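Local coordinates for protein aspartate aminotransferase, mitochondrial (Trypanosoma brucei brucei, PDB 4W5K) that probably catalyses the reversible transfer of an amino group from L-aspartate to 2-oxoglutarate, using pyridoxal 5'-phosphate as cofactor, at residues 179-184 with 210-215; 215-220 with 342-347. The protein carries 1 engineered substitution. All coordinates share one frame; numbering follows the deposited sequence.

Contact 1: residues 179-184 with 210-215; sequences AHNPTG and MAYQGF. With PLP (pyridoxal-5'-phosphate), chain C.
With chi1 at -57°, the side chain of Y212 swings CG to the far side from its own carbonyl carbon and lays the phenol past A179 toward the cofactor. N181 reaches the same place from the other loop, its CG anti to the backbone N and its amide carried to the phenolic oxygen O3 of the pyridoxal phosphate. There N181 ND2 donates a fairly straight hydrogen bond to O3 of the cofactor, 2.8 Å long with an N-H...O angle of 158°. Y212 OH shares a second one with the same O3 at 2.6 Å. The amide and phenol planes are turned 49° apart. N181 ND2 stands 3.7 Å from Y212 OH, well beyond the two short bonds to O3, so these polar groups meet chiefly through the cofactor oxygen. Closer to the backbone the loops pack directly, A179 CB lying 3.8 Å from Y212 CD2. A211 CB rests on one face of the Y212 ring, toward its rim, and also sits over a face of the pyridine ring, 3.7 Å from C2 of the cofactor. The loops follow parallel neighbouring strands 172-176 and 205-210, whose C-terminal ends border the cofactor site, as in fold-type I aminotransferases. Gripping O3 with two polar groups would be expected to stabilise negative charge on it and tune the electronics of the pyridine ring.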
loop_
_atom_site.group_PDB
_atom_site.type_symbol
_atom_site.label_atom_id
_atom_site.label_comp_id
_atom_site.label_asym_id
_atom_site.label_seq_id
_atom_site.Cartn_x
_atom_site.Cartn_y
_atom_site.Cartn_z
ATOM N N ALA A 179 7.748 21.822 9.386
ATOM C CA ALA A 179 8.334 21.780 8.050
ATOM C C ALA A 179 7.250 21.785 6.965
ATOM O O ALA A 179 7.151 20.870 6.133
ATOM C CB ALA A 179 9.295 20.559 7.899
ATOM N N HIS A 180 6.441 22.842 6.981
ATOM C CA HIS A 180 5.444 23.026 5.950
ATOM C C HIS A 180 6.029 22.776 4.550
ATOM O O HIS A 180 7.094 23.297 4.203
ATOM C CB HIS A 180 4.856 24.433 6.045
ATOM C CG HIS A 180 3.798 24.709 5.024
ATOM N ND1 HIS A 180 4.072 25.296 3.806
ATOM C CD2 HIS A 180 2.463 24.475 5.037
ATOM C CE1 HIS A 180 2.951 25.410 3.112
ATOM N NE2 HIS A 180 1.961 24.919 3.837
ATOM N N ASN A 181 5.347 21.932 3.780
ATOM C CA ASN A 181 5.748 21.602 2.415
ATOM C C ASN A 181 4.691 22.250 1.519
ATOM O O ASN A 181 3.504 21.885 1.575
ATOM C CB ASN A 181 5.837 20.061 2.255
ATOM C CG ASN A 181 6.256 19.604 0.856
ATOM O OD1 ASN A 181 6.336 20.381 -0.093
ATOM N ND2 ASN A 181 6.493 18.311 0.726
ATOM N N PRO A 182 5.096 23.159 0.626
ATOM C CA PRO A 182 6.415 23.398 0.038
ATOM C C PRO A 182 7.195 24.633 0.511
ATOM O O PRO A 182 8.277 24.863 -0.031
ATOM C CB PRO A 182 6.061 23.569 -1.437
ATOM C CG PRO A 182 4.774 24.390 -1.372
ATOM C CD PRO A 182 4.049 23.889 -0.115
ATOM N N THR A 183 6.689 25.409 1.469
ATOM C CA THR A 183 7.285 26.729 1.719
ATOM C C THR A 183 8.346 26.738 2.814
ATOM O O THR A 183 9.214 27.612 2.818
ATOM C CB THR A 183 6.218 27.761 2.117
ATOM O OG1 THR A 183 5.780 27.479 3.452
ATOM C CG2 THR A 183 5.032 27.701 1.153
ATOM N N GLY A 184 8.291 25.770 3.728
ATOM C CA GLY A 184 9.167 25.799 4.892
ATOM C C GLY A 184 8.686 26.767 5.974
ATOM O O GLY A 184 9.289 26.869 7.041
ATOM N N MET A 210 1.540 15.276 9.889
ATOM C CA MET A 210 2.842 15.315 10.571
ATOM C C MET A 210 3.823 14.417 9.832
ATOM O O MET A 210 3.999 13.238 10.183
ATOM C CB MET A 210 2.727 14.862 12.035
ATOM C CG MET A 210 4.065 15.057 12.799
ATOM S SD MET A 210 3.931 14.869 14.581
ATOM C CE MET A 210 3.558 13.126 14.698
ATOM N N ALA A 211 4.439 14.976 8.798
ATOM C CA ALA A 211 5.309 14.179 7.927
ATOM C C ALA A 211 6.769 14.242 8.349
ATOM O O ALA A 211 7.563 13.470 7.831
ATOM C CB ALA A 211 5.165 14.651 6.442
ATOM N N TYR A 212 7.132 15.145 9.270
ATOM C CA TYR A 212 8.542 15.390 9.566
ATOM C C TYR A 212 8.859 15.511 11.051
ATOM O O TYR A 212 9.741 16.266 11.413
ATOM C CB TYR A 212 9.020 16.676 8.851
ATOM C CG TYR A 212 8.808 16.616 7.357
ATOM C CD1 TYR A 212 9.664 15.870 6.563
ATOM C CD2 TYR A 212 7.746 17.297 6.744
ATOM C CE1 TYR A 212 9.484 15.778 5.196
ATOM C CE2 TYR A 212 7.544 17.210 5.368
ATOM C CZ TYR A 212 8.425 16.434 4.603
ATOM O OH TYR A 212 8.264 16.324 3.245
ATOM N N GLN A 213 8.176 14.755 11.900
ATOM C CA GLN A 213 8.491 14.794 13.336
ATOM C C GLN A 213 9.956 14.428 13.594
ATOM O O GLN A 213 10.415 13.374 13.155
ATOM C CB GLN A 213 7.593 13.848 14.127
ATOM C CG GLN A 213 7.741 14.067 15.653
ATOM C CD GLN A 213 7.134 12.959 16.491
ATOM O OE1 GLN A 213 6.569 12.006 15.957
ATOM N NE2 GLN A 213 7.250 13.076 17.817
ATOM N N GLY A 214 10.688 15.289 14.305
ATOM C CA GLY A 214 12.092 15.012 14.586
ATOM C C GLY A 214 13.015 15.391 13.443
ATOM O O GLY A 214 14.075 15.971 13.670
ATOM N N PHE A 215 12.624 15.047 12.217
ATOM C CA PHE A 215 13.348 15.480 11.028
ATOM C C PHE A 215 13.390 17.013 10.931
ATOM O O PHE A 215 14.425 17.609 10.604
ATOM C CB PHE A 215 12.702 14.859 9.758
ATOM C CG PHE A 215 13.438 15.179 8.487
ATOM C CD1 PHE A 215 13.136 16.319 7.763
ATOM C CD2 PHE A 215 14.473 14.348 8.035
ATOM C CE1 PHE A 215 13.831 16.646 6.604
ATOM C CE2 PHE A 215 15.177 14.663 6.880
ATOM C CZ PHE A 215 14.863 15.799 6.153
HETATM N N1 PLP C . 2.470 15.123 3.601
HETATM C C2 PLP C . 3.530 15.980 3.419
HETATM C C2A PLP C . 3.400 17.381 3.921
HETATM C C3 PLP C . 4.693 15.547 2.781
HETATM O O3 PLP C . 5.752 16.387 2.572
HETATM C C4 PLP C . 4.783 14.236 2.332
HETATM C C4A PLP C . 6.122 13.739 1.862
HETATM O O4A PLP C . 6.515 14.066 0.738
HETATM C C5 PLP C . 3.711 13.365 2.517
HETATM C C6 PLP C . 2.560 13.812 3.170
HETATM C C5A PLP C . 3.773 11.932 2.009
HETATM O O4P PLP C . 4.573 11.142 2.843
HETATM P P PLP C . 4.706 9.604 2.640
HETATM O O1P PLP C . 5.862 9.289 1.738
HETATM O O2P PLP C . 3.424 9.050 2.068
HETATM O O3P PLP C . 4.952 9.060 4.028
#

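Contact 2: residues 215-220 with 342-347; sequences FATGQL and RQVGMM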
loop_
_atom_site.group_PDB
_atom_site.type_symbol
_atom_site.label_atom_id
_atom_site.label_comp_id
_atom_site.label_asym_id
_atom_site.label_seq_id
_atom_site.Cartn_x
_atom_site.Cartn_y
_atom_site.Cartn_z
ATOM N N PHE A 215 12.624 15.047 12.217
ATOM C CA PHE A 215 13.348 15.480 11.028
ATOM C C PHE A 215 13.390 17.013 10.931
ATOM O O PHE A 215 14.425 17.609 10.604
ATOM C CB PHE A 215 12.702 14.859 9.758
ATOM C CG PHE A 215 13.438 15.179 8.487
ATOM C CD1 PHE A 215 13.136 16.319 7.763
ATOM C CD2 PHE A 215 14.473 14.348 8.035
ATOM C CE1 PHE A 215 13.831 16.646 6.604
ATOM C CE2 PHE A 215 15.177 14.663 6.880
ATOM C CZ PHE A 215 14.863 15.799 6.153
ATOM N N ALA A 216 12.273 17.654 11.238
ATOM C CA ALA A 216 12.179 19.114 11.057
ATOM C C ALA A 216 13.209 19.909 11.848
ATOM O O ALA A 216 13.937 20.735 11.273
ATOM C CB ALA A 216 10.764 19.566 11.418
ATOM N N THR A 217 13.309 19.668 13.156
ATOM C CA THR A 217 14.185 20.496 13.981
ATOM C C THR A 217 15.167 19.688 14.828
ATOM O O THR A 217 15.997 20.262 15.557
ATOM C CB THR A 217 13.380 21.429 14.943
ATOM O OG1 THR A 217 12.828 20.671 16.031
ATOM C CG2 THR A 217 12.303 22.232 14.212
ATOM N N GLY A 218 15.056 18.362 14.752
ATOM C CA GLY A 218 15.911 17.469 15.520
ATOM C C GLY A 218 15.359 17.203 16.907
ATOM O O GLY A 218 15.974 16.506 17.699
ATOM N N GLN A 219 14.193 17.776 17.200
ATOM C CA GLN A 219 13.604 17.691 18.536
ATOM C C GLN A 219 12.228 17.044 18.421
ATOM O O GLN A 219 11.289 17.696 17.975
ATOM C CB GLN A 219 13.469 19.094 19.170
ATOM C CG GLN A 219 14.697 20.020 18.970
ATOM C CD GLN A 219 14.389 21.523 19.217
ATOM O OE1 GLN A 219 14.879 22.108 20.189
ATOM N NE2 GLN A 219 13.600 22.147 18.324
ATOM N N LEU A 220 12.116 15.768 18.801
ATOM C CA LEU A 220 10.860 15.035 18.617
ATOM C C LEU A 220 9.660 15.618 19.366
ATOM O O LEU A 220 8.568 15.648 18.812
ATOM C CB LEU A 220 11.032 13.574 19.052
ATOM C CG LEU A 220 11.925 12.746 18.135
ATOM C CD1 LEU A 220 12.407 11.498 18.889
ATOM C CD2 LEU A 220 11.163 12.375 16.854
ATOM N N ARG A 342 14.719 31.400 8.374
ATOM C CA ARG A 342 13.531 31.374 9.220
ATOM C C ARG A 342 12.708 30.133 8.904
ATOM O O ARG A 342 12.098 29.515 9.790
ATOM C CB ARG A 342 12.674 32.622 9.013
ATOM C CG ARG A 342 11.589 32.766 10.057
ATOM C CD ARG A 342 10.836 34.092 9.921
ATOM N NE ARG A 342 11.767 35.206 9.724
ATOM C CZ ARG A 342 11.954 35.849 8.569
ATOM N NH1 ARG A 342 11.264 35.521 7.472
ATOM N NH2 ARG A 342 12.835 36.844 8.512
ATOM N N GLN A 343 12.707 29.781 7.626
ATOM C CA GLN A 343 12.022 28.553 7.170
ATOM C C GLN A 343 12.668 27.282 7.740
ATOM O O GLN A 343 13.862 27.252 8.047
ATOM C CB GLN A 343 12.026 28.520 5.642
ATOM C CG GLN A 343 11.087 29.487 4.955
ATOM C CD GLN A 343 11.458 29.663 3.496
ATOM O OE1 GLN A 343 12.317 28.946 2.985
ATOM N NE2 GLN A 343 10.826 30.620 2.821
ATOM N N VAL A 344 11.865 26.215 7.847
ATOM C CA VAL A 344 12.285 24.962 8.471
ATOM C C VAL A 344 12.076 23.774 7.523
ATOM O O VAL A 344 11.013 23.622 6.936
ATOM C CB VAL A 344 11.488 24.721 9.787
ATOM C CG1 VAL A 344 11.791 23.352 10.405
ATOM C CG2 VAL A 344 11.750 25.855 10.782
ATOM N N GLY A 345 13.111 22.943 7.385
ATOM C CA GLY A 345 12.968 21.688 6.662
ATOM C C GLY A 345 13.559 21.704 5.264
ATOM O O GLY A 345 14.230 22.679 4.854
ATOM N N MET A 346 13.283 20.631 4.519
ATOM C CA MET A 346 13.926 20.401 3.226
ATOM C C MET A 346 13.459 21.306 2.107
ATOM O O MET A 346 14.162 21.457 1.120
ATOM C CB MET A 346 13.693 18.953 2.770
ATOM C CG MET A 346 14.595 17.969 3.404
ATOM S SD MET A 346 14.399 16.408 2.522
ATOM C CE MET A 346 12.861 15.758 3.203
ATOM N N MET A 347 12.266 21.884 2.241
ATOM C CA MET A 347 11.699 22.699 1.167
ATOM C C MET A 347 11.675 24.161 1.511
ATOM O O MET A 347 11.224 24.539 2.598
ATOM C CB MET A 347 10.267 22.266 0.848
ATOM C CG MET A 347 10.132 20.833 0.496
ATOM S SD MET A 347 11.006 20.547 -1.044
ATOM C CE MET A 347 10.841 18.772 -1.156
#
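M346 meets the F215 ring at its edge, the two side chains crossing at about a right angle. M346 CG lies close to the ring plane, 3.5 Å from F215 CZ. A bend at chi3 of -79° then brings the methyl group round to the same end of the ring but out of its plane, with M346 CE 3.6 Å from F215 CZ. The sulfur completes a Met-aromatic contact of oblique kind: M346 SD is 4.9 Å from the centroid of the F215 ring, 66° off its normal. F215 gets there because its own CG is directed away from the backbone N (chi1 -176°); M313 of helix 300-331 touches it as well. The contact joins the loop after strand 205-210 of the cofactor-binding sheet to the loop before strand 347-349, which probably belongs to the small domain, as in related aminotransferases. At G345 the two backbones come nearest, with 5.2 Å between A216 CA and G345 CA. V344 aims CG1 at 215-220, 3.5 Å from A216 O, and the same methyl is 4.0 Å from T217 CG2, those two side chains lying aslant. T217 turns its hydroxyl elsewhere: OG1 is hydrogen-bonded to D223 and accepts a hydrogen bond from Q219 NE2 (2.8 Å), the T217 oxygen lying nearly in the plane of that amide.

Both contacts are buried, but contact 1 lies near the middle of the chain, about 4 Å from its centre, whereas contact 2 is about 10 Å out and includes the partly exposed V344 and T217. Both use the loop after strand 205-210, their segments meeting at F215. Their chemistry differs: contact 1 is organised by polar groups converging on a cofactor oxygen, while contact 2 is largely apolar, made of methyl groups, a thioether, an aromatic edge and one backbone carbonyl. The loops also bond to one another, G184 O lying 2.8 Å from V344 N in a probable hydrogen bond that links 179-184 to 342-347. At its nearest, the M346 side chain is about 7 Å from the pyridoxal phosphate.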